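Local coordinates for putative pectin lyase (Geobacillus virus E2, PDB 7CHU), which serves as the tailspike of a thermophilic bacteriophage and probably recognises, and perhaps cleaves, host-surface polysaccharide, at residues N106-Q111 with K132-L137; L169-I174 with I194-F199; A375-P380 with E393-G398; R401-D406 with N416-G421. All coordinates share one frame; numbering follows the deposited sequence.

In the fold
From the N terminus, contact 1 comes first: it ties the loop between helix 91-99 and strand 113-117 to the turn that enters strand 135-139. Contact 2 closes next, joining strand 169-175 to the chain 194-199 one rung on. The two touch, because strands 135-139 and 169-175 are neighbours. The chain then runs through many further rungs before contact 3 closes the loop 375-380 onto 393-398, the centres of contacts 2 and 3 being about 40 Å apart. Contact 4 follows at once and touches contact 3, joining strand 402-407 to 416-421 in the antiparallel region after the parallel coils. All four lie in series; none encloses another.

Contact 1 of 4, residues N106-Q111 with K132-L137; sequences NNASGQ and KSNIRL
Asn134 reaches into the loop 106-111 with its amide, and Ser133 beside it does the same with its hydroxyl. Two side-chain donors, Ser133 OG and Asn134 ND2, thus meet backbone carbonyls of the loop. Ser133 OG donates to Asn106 O at 2.6 Å, in the carbonyl plane and on a lone pair. The same OG accepts from the backbone N of Cys170, so the hydroxyl is used in both directions. Its torsion sets OG beside its own backbone N (chi1 -72°), which aims it at the loop.

Asn134 ND2 lies among three carbonyls. It donates to Asn107 O at 3.1 Å, again on a lone pair, and makes a weak bond to Gln111 O at 3.0 Å. Ala108 O is also close, but its angle is poor; it accepts instead from Gln111 N at 3.2 Å, closing a type II beta turn. The asparagine amide therefore spans this turn and the residue before it. Ala108 CB packs on Ser133 CB at 3.9 Å. Asn107 O also accepts from Ser143 OG of the second subunit, and Asn107 OD1 is taken by Arg205 of that subunit. Asn106 OD1 accepts from Arg168 N.

The loop follows helix 91-99 and leads into strand 113-117, while Ser133 and Asn134 precede strand 135-139, which lies between strands 113-117 and 169-175.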
loop_
_atom_site.group_PDB
_atom_site.type_symbol
_atom_site.label_atom_id
_atom_site.label_comp_id
_atom_site.label_asym_id
_atom_site.label_seq_id
_atom_site.Cartn_x
_atom_site.Cartn_y
_atom_site.Cartn_z
ATOM N N ASN A 106 18.072 -7.263 23.698
ATOM C CA ASN A 106 17.485 -8.283 22.801
ATOM C C ASN A 106 15.967 -8.268 23.045
ATOM O O ASN A 106 15.391 -7.186 23.240
ATOM C CB ASN A 106 18.176 -9.627 23.017
ATOM C CG ASN A 106 19.534 -9.741 22.278
ATOM O OD1 ASN A 106 19.838 -8.987 21.338
ATOM N ND2 ASN A 106 20.369 -10.678 22.738
ATOM N N ASN A 107 15.304 -9.430 23.057
ATOM C CA ASN A 107 13.843 -9.489 23.150
ATOM C C ASN A 107 13.324 -8.784 24.401
ATOM O O ASN A 107 12.362 -8.013 24.327
ATOM C CB ASN A 107 13.380 -10.943 23.134
ATOM C CG ASN A 107 13.151 -11.470 21.730
ATOM O OD1 ASN A 107 12.243 -12.271 21.508
ATOM N ND2 ASN A 107 13.963 -11.017 20.769
ATOM N N ALA A 108 13.954 -9.045 25.562
ATOM C CA ALA A 108 13.598 -8.438 26.854
ATOM C C ALA A 108 12.112 -8.593 27.173
ATOM O O ALA A 108 11.442 -7.647 27.594
ATOM C CB ALA A 108 14.003 -6.967 26.914
ATOM N N SER A 109 11.610 -9.818 27.001
ATOM C CA SER A 109 10.173 -10.070 27.084
ATOM C C SER A 109 9.629 -9.688 28.454
ATOM O O SER A 109 10.224 -9.995 29.491
ATOM C CB SER A 109 9.888 -11.545 26.797
ATOM O OG SER A 109 8.748 -11.986 27.493
ATOM N N GLY A 110 8.488 -9.003 28.454
ATOM C CA GLY A 110 7.831 -8.645 29.693
ATOM C C GLY A 110 8.402 -7.429 30.382
ATOM O O GLY A 110 8.096 -7.201 31.557
ATOM N N GLN A 111 9.235 -6.649 29.696
ATOM C CA GLN A 111 9.835 -5.437 30.248
ATOM C C GLN A 111 9.659 -4.313 29.242
ATOM O O GLN A 111 9.516 -4.570 28.051
ATOM C CB GLN A 111 11.343 -5.588 30.529
ATOM C CG GLN A 111 11.745 -6.654 31.563
ATOM C CD GLN A 111 13.275 -6.773 31.696
ATOM O OE1 GLN A 111 13.971 -6.994 30.709
ATOM N NE2 GLN A 111 13.790 -6.617 32.907
ATOM N N LYS A 132 17.943 0.540 25.865
ATOM C CA LYS A 132 17.289 -0.688 26.292
ATOM C C LYS A 132 16.103 -0.983 25.387
ATOM O O LYS A 132 15.499 -0.069 24.825
ATOM C CB LYS A 132 16.842 -0.585 27.753
ATOM C CG LYS A 132 18.028 -0.496 28.716
ATOM C CD LYS A 132 17.571 -0.455 30.160
ATOM C CE LYS A 132 18.766 -0.294 31.088
ATOM N NZ LYS A 132 18.339 -0.198 32.514
ATOM N N SER A 133 15.779 -2.272 25.253
ATOM C CA SER A 133 14.720 -2.724 24.363
ATOM C C SER A 133 13.334 -2.358 24.902
ATOM O O SER A 133 13.145 -2.100 26.099
ATOM C CB SER A 133 14.785 -4.244 24.171
ATOM O OG SER A 133 15.893 -4.602 23.370
ATOM N N ASN A 134 12.360 -2.356 23.988
ATOM C CA ASN A 134 10.934 -2.206 24.301
ATOM C C ASN A 134 10.595 -0.822 24.822
ATOM O O ASN A 134 9.690 -0.661 25.640
ATOM C CB ASN A 134 10.465 -3.279 25.292
ATOM C CG ASN A 134 10.709 -4.671 24.768
ATOM O OD1 ASN A 134 10.632 -4.893 23.571
ATOM N ND2 ASN A 134 11.010 -5.602 25.640
ATOM N N ILE A 135 11.307 0.202 24.375
ATOM C CA ILE A 135 11.023 1.564 24.809
ATOM C C ILE A 135 10.412 2.308 23.628
ATOM O O ILE A 135 10.992 2.333 22.535
ATOM C CB ILE A 135 12.283 2.272 25.336
ATOM C CG1 ILE A 135 12.736 1.636 26.658
ATOM C CG2 ILE A 135 12.006 3.771 25.556
ATOM C CD1 ILE A 135 13.893 2.410 27.379
ATOM N N ARG A 136 9.238 2.902 23.838
ATOM C CA ARG A 136 8.580 3.709 22.821
ATOM C C ARG A 136 8.442 5.134 23.335
ATOM O O ARG A 136 7.960 5.341 24.453
ATOM C CB ARG A 136 7.205 3.142 22.479
ATOM C CG ARG A 136 7.227 2.043 21.443
ATOM C CD ARG A 136 5.811 1.756 20.990
ATOM N NE ARG A 136 5.035 1.146 22.059
ATOM C CZ ARG A 136 3.750 1.389 22.295
ATOM N NH1 ARG A 136 3.072 2.249 21.546
ATOM N NH2 ARG A 136 3.138 0.772 23.297
ATOM N N LEU A 137 8.854 6.104 22.520
ATOM C CA LEU A 137 8.687 7.525 22.821
ATOM C C LEU A 137 7.433 8.036 22.103
ATOM O O LEU A 137 7.384 8.081 20.871
ATOM C CB LEU A 137 9.910 8.327 22.395
ATOM C CG LEU A 137 11.308 7.832 22.798
ATOM C CD1 LEU A 137 12.412 8.759 22.254
ATOM C CD2 LEU A 137 11.432 7.663 24.322
#

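Contact 2 of 4, residues L169-I174 with I194-F199; sequences LCFVGI and ISLGRF
Leu169 and Cys170 pair with Ile194 and Ser195 as parallel strands on successive rungs of a right-handed beta-helix, the fold of the pectate lyase-like family. Ser195 N donates to Leu169 O at 2.7 Å, and Phe171 N to Ser195 O. The regular pairing then breaks where Phe171 and Leu196 both take positive phi, the same bend one rung apart. Past it, Arg198 N still donates to Val172 O at 3.0 Å.

The bend lets the side chains of Phe171 and Leu196 run abreast. In Leu196, CB sits over the Phe171 ring face, 4.0 Å from its centroid. CG comes next, near CE1. CD1 carries on to the end of the ring and meets Phe171 CZ at 3.7 Å. Tyr226 of the second subunit packs on this leucine.

Val172 CG2, just after the bend, meets CG2 of Ile194, which comes just before the bend of its own rung, at 3.7 Å. The two side chains cross at about a right angle. Phe160 touches both. The Phe199 ring reaches back to the preceding rung, and its CD2 packs on Ile174 CB. One face of its ring is met by Gly173 CA, 3.9 Å from the centroid and 9° off the ring normal.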
loop_
_atom_site.group_PDB
_atom_site.type_symbol
_atom_site.label_atom_id
_atom_site.label_comp_id
_atom_site.label_asym_id
_atom_site.label_seq_id
_atom_site.Cartn_x
_atom_site.Cartn_y
_atom_site.Cartn_z
ATOM N N LEU A 169 19.133 -3.923 19.982
ATOM C CA LEU A 169 18.013 -3.227 20.582
ATOM C C LEU A 169 16.753 -3.625 19.829
ATOM O O LEU A 169 16.711 -3.485 18.604
ATOM C CB LEU A 169 18.238 -1.719 20.481
ATOM C CG LEU A 169 17.560 -0.878 21.532
ATOM C CD1 LEU A 169 18.151 -1.258 22.873
ATOM C CD2 LEU A 169 17.832 0.574 21.219
ATOM N N CYS A 170 15.725 -4.093 20.547
ATOM C CA CYS A 170 14.509 -4.579 19.900
ATOM C C CYS A 170 13.258 -3.820 20.330
ATOM O O CYS A 170 13.134 -3.375 21.478
ATOM C CB CYS A 170 14.297 -6.072 20.167
ATOM S SG CYS A 170 15.633 -7.095 19.568
ATOM N N PHE A 171 12.328 -3.688 19.378
ATOM C CA PHE A 171 10.977 -3.174 19.639
ATOM C C PHE A 171 10.998 -1.759 20.215
ATOM O O PHE A 171 10.240 -1.447 21.135
ATOM C CB PHE A 171 10.207 -4.105 20.574
ATOM C CG PHE A 171 10.127 -5.531 20.092
ATOM C CD1 PHE A 171 9.240 -5.888 19.066
ATOM C CD2 PHE A 171 10.924 -6.512 20.668
ATOM C CE1 PHE A 171 9.167 -7.203 18.635
ATOM C CE2 PHE A 171 10.853 -7.836 20.254
ATOM C CZ PHE A 171 9.980 -8.184 19.236
ATOM N N VAL A 172 11.873 -0.899 19.699
ATOM C CA VAL A 172 11.881 0.513 20.082
ATOM C C VAL A 172 11.086 1.308 19.055
ATOM O O VAL A 172 10.768 0.821 17.971
ATOM C CB VAL A 172 13.314 1.077 20.235
ATOM C CG1 VAL A 172 14.033 0.472 21.470
ATOM C CG2 VAL A 172 14.118 0.848 18.955
ATOM N N GLY A 173 10.752 2.547 19.389
ATOM C CA GLY A 173 9.984 3.328 18.434
ATOM C C GLY A 173 9.744 4.746 18.903
ATOM O O GLY A 173 10.012 5.110 20.057
ATOM N N ILE A 174 9.243 5.550 17.959
ATOM C CA ILE A 174 8.781 6.910 18.189
ATOM C C ILE A 174 7.393 7.016 17.560
ATOM O O ILE A 174 7.168 6.498 16.462
ATOM C CB ILE A 174 9.733 7.962 17.560
ATOM C CG1 ILE A 174 11.167 7.838 18.125
ATOM C CG2 ILE A 174 9.184 9.384 17.756
ATOM C CD1 ILE A 174 12.149 8.817 17.516
ATOM N N ILE A 194 19.305 -2.058 15.629
ATOM C CA ILE A 194 17.942 -2.159 16.124
ATOM C C ILE A 194 17.229 -3.230 15.317
ATOM O O ILE A 194 17.457 -3.358 14.109
ATOM C CB ILE A 194 17.217 -0.805 16.003
ATOM C CG1 ILE A 194 17.768 0.200 17.006
ATOM C CG2 ILE A 194 15.708 -0.951 16.124
ATOM C CD1 ILE A 194 17.119 1.571 16.805
ATOM N N SER A 195 16.372 -3.997 15.979
ATOM C CA SER A 195 15.490 -4.949 15.312
ATOM C C SER A 195 14.052 -4.647 15.694
ATOM O O SER A 195 13.772 -4.239 16.831
ATOM C CB SER A 195 15.811 -6.402 15.698
ATOM O OG SER A 195 17.000 -6.843 15.082
ATOM N N LEU A 196 13.141 -4.861 14.744
ATOM C CA LEU A 196 11.699 -4.854 15.023
ATOM C C LEU A 196 11.233 -3.517 15.601
ATOM O O LEU A 196 10.374 -3.468 16.486
ATOM C CB LEU A 196 11.323 -6.019 15.933
ATOM C CG LEU A 196 11.461 -7.367 15.214
ATOM C CD1 LEU A 196 11.905 -8.523 16.119
ATOM C CD2 LEU A 196 10.157 -7.686 14.541
ATOM N N GLY A 197 11.785 -2.426 15.075
ATOM C CA GLY A 197 11.305 -1.108 15.436
ATOM C C GLY A 197 9.945 -0.813 14.825
ATOM O O GLY A 197 9.592 -1.311 13.748
ATOM N N ARG A 198 9.173 0.008 15.540
ATOM C CA ARG A 198 7.837 0.425 15.112
ATOM C C ARG A 198 7.702 1.933 15.310
ATOM O O ARG A 198 7.588 2.402 16.443
ATOM C CB ARG A 198 6.751 -0.319 15.898
ATOM C CG ARG A 198 6.681 -1.842 15.633
ATOM C CD ARG A 198 6.358 -2.142 14.191
ATOM N NE ARG A 198 6.010 -3.539 13.924
ATOM C CZ ARG A 198 6.846 -4.444 13.426
ATOM N NH1 ARG A 198 8.121 -4.121 13.138
ATOM N NH2 ARG A 198 6.411 -5.683 13.198
ATOM N N PHE A 199 7.679 2.687 14.218
ATOM C CA PHE A 199 7.592 4.140 14.251
ATOM C C PHE A 199 6.312 4.581 13.534
ATOM O O PHE A 199 5.953 4.017 12.492
ATOM C CB PHE A 199 8.828 4.786 13.584
ATOM C CG PHE A 199 10.145 4.471 14.263
ATOM C CD1 PHE A 199 10.713 3.206 14.170
ATOM C CD2 PHE A 199 10.819 5.450 14.978
ATOM C CE1 PHE A 199 11.925 2.910 14.799
ATOM C CE2 PHE A 199 12.042 5.172 15.606
ATOM C CZ PHE A 199 12.595 3.903 15.521
#

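Contact 3 of 4, residues A375-P380 with E393-G398; sequences APFNNP and ENRKLG
Arg395 NH1 donates to Asn379 OD1 at 2.9 Å, with the acceptor near the guanidinium plane and a nearly straight bond of 164°. The amide and guanidinium planes stand 79° apart. A water beside them donates to Asn379 OD1 and to Phe377 O, and accepts from Arg395 NH2. Asn379 OD1 thus receives two bonds. Phe377 CE1 lies over one face of the guanidinium, 4.1 Å from Arg395 CZ and displaced from the middle of the group. Phe377 CG sits between its own backbone N and carbonyl carbon (chi1 46°), which carries the ring back to the arginine.

The next shell fixes the arginine. Glu393 grips it side-on: NE meets OE2 at 2.9 Å in a salt bridge, and NH2 meets OE1 at 3.2 Å. Glu393 OE2 also accepts from Arg395 N, on its anti lone pair. The carboxylate would partly balance the arginine charge in this buried place. Its OE1 also touches Pro376 CD at 3.6 Å, while Pro376 CG rests on Glu393 CB.

Further out, Tyr403 and Tyr418 make cation-pi contacts with Arg395, and Tyr418 OH accepts from Asn379 ND2. The contact ties the loop between strands 366-368 and 385-387 to strand 395-396, which pairs with strand 402-407 through a classic beta bulge, where Lys396 and Leu397 share Ile404 as their partner.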
loop_
_atom_site.group_PDB
_atom_site.type_symbol
_atom_site.label_atom_id
_atom_site.label_comp_id
_atom_site.label_asym_id
_atom_site.label_seq_id
_atom_site.Cartn_x
_atom_site.Cartn_y
_atom_site.Cartn_z
ATOM N N ALA A 375 16.535 10.619 -21.206
ATOM C CA ALA A 375 15.377 9.748 -21.352
ATOM C C ALA A 375 14.879 9.406 -19.958
ATOM O O ALA A 375 15.516 9.782 -18.964
ATOM C CB ALA A 375 15.732 8.476 -22.146
ATOM N N PRO A 376 13.736 8.705 -19.847
ATOM C CA PRO A 376 13.302 8.239 -18.515
ATOM C C PRO A 376 14.347 7.385 -17.812
ATOM O O PRO A 376 14.512 7.508 -16.592
ATOM C CB PRO A 376 12.026 7.439 -18.816
ATOM C CG PRO A 376 11.480 8.046 -20.070
ATOM C CD PRO A 376 12.698 8.464 -20.876
ATOM N N PHE A 377 15.059 6.523 -18.549
ATOM C CA PHE A 377 16.128 5.695 -18.004
ATOM C C PHE A 377 17.266 5.647 -19.014
ATOM O O PHE A 377 17.092 5.976 -20.198
ATOM C CB PHE A 377 15.635 4.277 -17.688
ATOM C CG PHE A 377 14.818 3.667 -18.791
ATOM C CD1 PHE A 377 15.445 2.979 -19.835
ATOM C CD2 PHE A 377 13.431 3.795 -18.805
ATOM C CE1 PHE A 377 14.707 2.406 -20.854
ATOM C CE2 PHE A 377 12.678 3.235 -19.833
ATOM C CZ PHE A 377 13.320 2.551 -20.866
ATOM N N ASN A 378 18.444 5.247 -18.531
ATOM C CA ASN A 378 19.639 5.205 -19.367
ATOM C C ASN A 378 19.713 3.863 -20.091
ATOM O O ASN A 378 18.916 2.956 -19.848
ATOM C CB ASN A 378 20.894 5.422 -18.509
ATOM C CG ASN A 378 21.064 4.333 -17.465
ATOM O OD1 ASN A 378 20.084 3.901 -16.862
ATOM N ND2 ASN A 378 22.293 3.865 -17.268
ATOM N N ASN A 379 20.718 3.710 -20.958
ATOM C CA ASN A 379 21.008 2.418 -21.560
ATOM C C ASN A 379 22.118 1.765 -20.744
ATOM O O ASN A 379 23.298 2.086 -20.948
ATOM C CB ASN A 379 21.430 2.583 -23.027
ATOM C CG ASN A 379 20.316 3.196 -23.890
ATOM O OD1 ASN A 379 19.118 3.032 -23.610
ATOM N ND2 ASN A 379 20.711 3.889 -24.957
ATOM N N PRO A 380 21.808 0.865 -19.813
ATOM C CA PRO A 380 22.819 0.394 -18.859
ATOM C C PRO A 380 23.679 -0.727 -19.435
ATOM O O PRO A 380 23.352 -1.358 -20.443
ATOM C CB PRO A 380 21.977 -0.109 -17.683
ATOM C CG PRO A 380 20.720 -0.624 -18.340
ATOM C CD PRO A 380 20.490 0.252 -19.567
ATOM N N GLU A 393 8.974 8.926 -24.610
ATOM C CA GLU A 393 9.777 7.718 -24.736
ATOM C C GLU A 393 9.011 6.701 -25.578
ATOM O O GLU A 393 7.893 6.291 -25.224
ATOM C CB GLU A 393 10.151 7.148 -23.363
ATOM C CG GLU A 393 10.849 5.787 -23.407
ATOM C CD GLU A 393 12.129 5.779 -24.238
ATOM O OE1 GLU A 393 13.100 6.471 -23.854
ATOM O OE2 GLU A 393 12.168 5.070 -25.273
ATOM N N ASN A 394 9.613 6.311 -26.700
ATOM C CA ASN A 394 8.952 5.392 -27.620
ATOM C C ASN A 394 9.009 3.957 -27.132
ATOM O O ASN A 394 8.111 3.178 -27.445
ATOM C CB ASN A 394 9.611 5.479 -28.999
ATOM C CG ASN A 394 9.283 6.764 -29.714
ATOM O OD1 ASN A 394 8.135 7.182 -29.747
ATOM N ND2 ASN A 394 10.297 7.405 -30.278
ATOM N N ARG A 395 10.076 3.574 -26.433
ATOM C CA ARG A 395 10.199 2.194 -25.970
ATOM C C ARG A 395 9.214 1.936 -24.831
ATOM O O ARG A 395 9.164 2.700 -23.863
ATOM C CB ARG A 395 11.626 1.906 -25.513
ATOM C CG ARG A 395 12.662 1.971 -26.642
ATOM C CD ARG A 395 14.080 1.990 -26.092
ATOM N NE ARG A 395 14.384 3.251 -25.436
ATOM C CZ ARG A 395 15.507 3.501 -24.759
ATOM N NH1 ARG A 395 16.447 2.561 -24.631
ATOM N NH2 ARG A 395 15.697 4.697 -24.223
ATOM N N LYS A 396 8.412 0.872 -24.964
ATOM C CA LYS A 396 7.392 0.499 -23.983
ATOM C C LYS A 396 7.741 -0.747 -23.194
ATOM O O LYS A 396 7.518 -0.781 -21.988
ATOM C CB LYS A 396 6.032 0.266 -24.651
ATOM C CG LYS A 396 5.637 1.324 -25.697
ATOM C CD LYS A 396 5.602 2.734 -25.108
ATOM C CE LYS A 396 5.066 3.744 -26.130
ATOM N NZ LYS A 396 5.314 5.137 -25.684
ATOM N N LEU A 397 8.268 -1.781 -23.835
ATOM C CA LEU A 397 8.742 -2.959 -23.122
ATOM C C LEU A 397 10.136 -3.274 -23.622
ATOM O O LEU A 397 10.430 -3.084 -24.809
ATOM C CB LEU A 397 7.805 -4.157 -23.337
ATOM C CG LEU A 397 8.083 -5.431 -22.535
ATOM C CD1 LEU A 397 6.783 -6.187 -22.285
ATOM C CD2 LEU A 397 9.060 -6.341 -23.234
ATOM N N GLY A 398 11.009 -3.725 -22.731
ATOM C CA GLY A 398 12.344 -4.055 -23.183
ATOM C C GLY A 398 13.206 -4.623 -22.081
ATOM O O GLY A 398 12.895 -4.532 -20.881
HETATM O O HOH W 1 18.038 5.273 -22.701
#

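Contact 4 of 4, residues R401-D406 with N416-G421; sequences RSYILD and NVYRSG
Asn416 N donates to Arg401 O at 2.8 Å, and from there the short strands 402-406 and 418-420 diverge at 39°, 7.7 Å apart at closest approach. Side chains fill the gap that the backbones leave.

Tyr403 and Tyr418 carry the middle. They form an offset edge-to-face pair with planes at 74°, the edge of Tyr418 turned to the face of Tyr403. Tyr418 CD1 comes within 3.7 Å of Tyr403 CE2. A chi1 of 64° folds the Tyr418 ring over its own main chain and turns its CD1 edge toward the Tyr403 face. At the edge of the Tyr403 ring, CD2 meets Val417 O at 3.3 Å. Leu405 continues the row: its CD1 branch touches Arg419 N at 3.6 Å and rests near Tyr418 CA.

At the other end, Arg401 and Asn416 run side by side in the same direction, guanidinium and amide nearly perpendicular. Asn416 OD1 lies 3.6 Å from Arg401 NH1, too far for a bond, and accepts instead from Lys428 N. Asn416 ND2 donates to Ala432 O. Arg401 NH1 forms a salt bridge with Asp440 of the second subunit.

One backbone bond thus holds one end of the contact, and the two rings and Leu405 pack beyond it. The polar groups of the Arg401 and Asn416 side chains lie against each other but bond outside the two segments, which links this end to the loop at Lys428 and Ala432 and to the second subunit.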
loop_
_atom_site.group_PDB
_atom_site.type_symbol
_atom_site.label_atom_id
_atom_site.label_comp_id
_atom_site.label_asym_id
_atom_site.label_seq_id
_atom_site.Cartn_x
_atom_site.Cartn_y
_atom_site.Cartn_z
ATOM N N ARG A 401 19.056 -4.855 -25.012
ATOM C CA ARG A 401 18.856 -4.083 -26.241
ATOM C C ARG A 401 17.733 -4.655 -27.110
ATOM O O ARG A 401 17.739 -4.499 -28.342
ATOM C CB ARG A 401 20.164 -3.973 -27.020
ATOM C CG ARG A 401 21.202 -3.123 -26.294
ATOM C CD ARG A 401 22.601 -3.250 -26.921
ATOM N NE ARG A 401 23.237 -4.510 -26.548
ATOM C CZ ARG A 401 23.459 -5.510 -27.397
ATOM N NH1 ARG A 401 23.103 -5.391 -28.676
ATOM N NH2 ARG A 401 24.043 -6.624 -26.964
ATOM N N SER A 402 16.750 -5.278 -26.467
ATOM C CA SER A 402 15.572 -5.855 -27.114
ATOM C C SER A 402 14.348 -5.013 -26.757
ATOM O O SER A 402 14.037 -4.850 -25.572
ATOM C CB SER A 402 15.361 -7.309 -26.655
ATOM O OG SER A 402 16.485 -8.135 -26.959
ATOM N N TYR A 403 13.671 -4.456 -27.764
ATOM C CA TYR A 403 12.671 -3.417 -27.522
ATOM C C TYR A 403 11.366 -3.696 -28.245
ATOM O O TYR A 403 11.358 -4.073 -29.420
ATOM C CB TYR A 403 13.161 -2.024 -27.965
ATOM C CG TYR A 403 14.524 -1.640 -27.463
ATOM C CD1 TYR A 403 14.781 -1.524 -26.104
ATOM C CD2 TYR A 403 15.551 -1.383 -28.347
ATOM C CE1 TYR A 403 16.032 -1.168 -25.646
ATOM C CE2 TYR A 403 16.793 -1.040 -27.903
ATOM C CZ TYR A 403 17.032 -0.913 -26.554
ATOM O OH TYR A 403 18.291 -0.555 -26.123
ATOM N N ILE A 404 10.259 -3.481 -27.539
ATOM C CA ILE A 404 8.942 -3.295 -28.146
ATOM C C ILE A 404 8.633 -1.813 -28.027
ATOM O O ILE A 404 8.615 -1.263 -26.918
ATOM C CB ILE A 404 7.861 -4.146 -27.457
ATOM C CG1 ILE A 404 8.213 -5.636 -27.567
ATOM C CG2 ILE A 404 6.489 -3.868 -28.069
ATOM C CD1 ILE A 404 7.231 -6.532 -26.921
ATOM N N LEU A 405 8.376 -1.162 -29.148
ATOM C CA LEU A 405 8.318 0.288 -29.124
ATOM C C LEU A 405 7.319 0.819 -30.142
ATOM O O LEU A 405 6.815 0.104 -31.021
ATOM C CB LEU A 405 9.711 0.886 -29.369
ATOM C CG LEU A 405 10.209 0.795 -30.823
ATOM C CD1 LEU A 405 11.109 1.991 -31.129
ATOM C CD2 LEU A 405 10.903 -0.546 -31.079
ATOM N N ASP A 406 6.998 2.087 -29.950
ATOM C CA ASP A 406 6.255 2.894 -30.908
ATOM C C ASP A 406 7.268 3.461 -31.899
ATOM O O ASP A 406 8.135 4.251 -31.516
ATOM C CB ASP A 406 5.518 4.006 -30.162
ATOM C CG ASP A 406 4.732 4.932 -31.085
ATOM O OD1 ASP A 406 4.787 4.778 -32.331
ATOM O OD2 ASP A 406 4.049 5.825 -30.545
ATOM N N ASN A 416 18.652 -3.941 -30.977
ATOM C CA ASN A 416 19.831 -3.073 -31.061
ATOM C C ASN A 416 19.551 -1.786 -31.831
ATOM O O ASN A 416 20.439 -1.249 -32.497
ATOM C CB ASN A 416 21.046 -3.787 -31.671
ATOM C CG ASN A 416 22.355 -3.025 -31.428
ATOM O OD1 ASN A 416 22.512 -2.341 -30.405
ATOM N ND2 ASN A 416 23.284 -3.109 -32.388
ATOM N N VAL A 417 18.323 -1.284 -31.753
ATOM C CA VAL A 417 17.991 0.009 -32.342
ATOM C C VAL A 417 16.662 0.442 -31.757
ATOM O O VAL A 417 15.792 -0.389 -31.491
ATOM C CB VAL A 417 17.928 -0.059 -33.888
ATOM C CG1 VAL A 417 16.829 -1.054 -34.334
ATOM C CG2 VAL A 417 17.655 1.332 -34.482
ATOM N N TYR A 418 16.503 1.748 -31.569
ATOM C CA TYR A 418 15.230 2.287 -31.113
ATOM C C TYR A 418 15.094 3.709 -31.631
ATOM O O TYR A 418 16.087 4.367 -31.927
ATOM C CB TYR A 418 15.097 2.238 -29.570
ATOM C CG TYR A 418 16.085 3.096 -28.791
ATOM C CD1 TYR A 418 17.351 2.610 -28.448
ATOM C CD2 TYR A 418 15.742 4.384 -28.386
ATOM C CE1 TYR A 418 18.257 3.391 -27.709
ATOM C CE2 TYR A 418 16.628 5.171 -27.663
ATOM C CZ TYR A 418 17.875 4.674 -27.325
ATOM O OH TYR A 418 18.734 5.469 -26.611
ATOM N N ARG A 419 13.851 4.181 -31.739
ATOM C CA ARG A 419 13.598 5.536 -32.211
ATOM C C ARG A 419 13.639 6.537 -31.060
ATOM O O ARG A 419 12.975 6.350 -30.032
ATOM C CB ARG A 419 12.254 5.634 -32.924
ATOM C CG ARG A 419 11.916 7.092 -33.288
ATOM C CD ARG A 419 10.847 7.186 -34.318
ATOM N NE ARG A 419 10.650 8.557 -34.786
ATOM C CZ ARG A 419 10.048 8.870 -35.922
ATOM N NH1 ARG A 419 9.598 7.904 -36.726
ATOM N NH2 ARG A 419 9.906 10.149 -36.259
ATOM N N SER A 420 14.404 7.611 -31.248
ATOM C CA SER A 420 14.471 8.710 -30.283
ATOM C C SER A 420 14.259 10.020 -31.032
ATOM O O SER A 420 15.113 10.432 -31.828
ATOM C CB SER A 420 15.807 8.722 -29.542
ATOM O OG SER A 420 15.863 9.807 -28.624
ATOM N N GLY A 421 13.131 10.669 -30.787
ATOM C CA GLY A 421 12.799 11.839 -31.585
ATOM C C GLY A 421 12.745 11.454 -33.058
ATOM O O GLY A 421 12.039 10.525 -33.456
#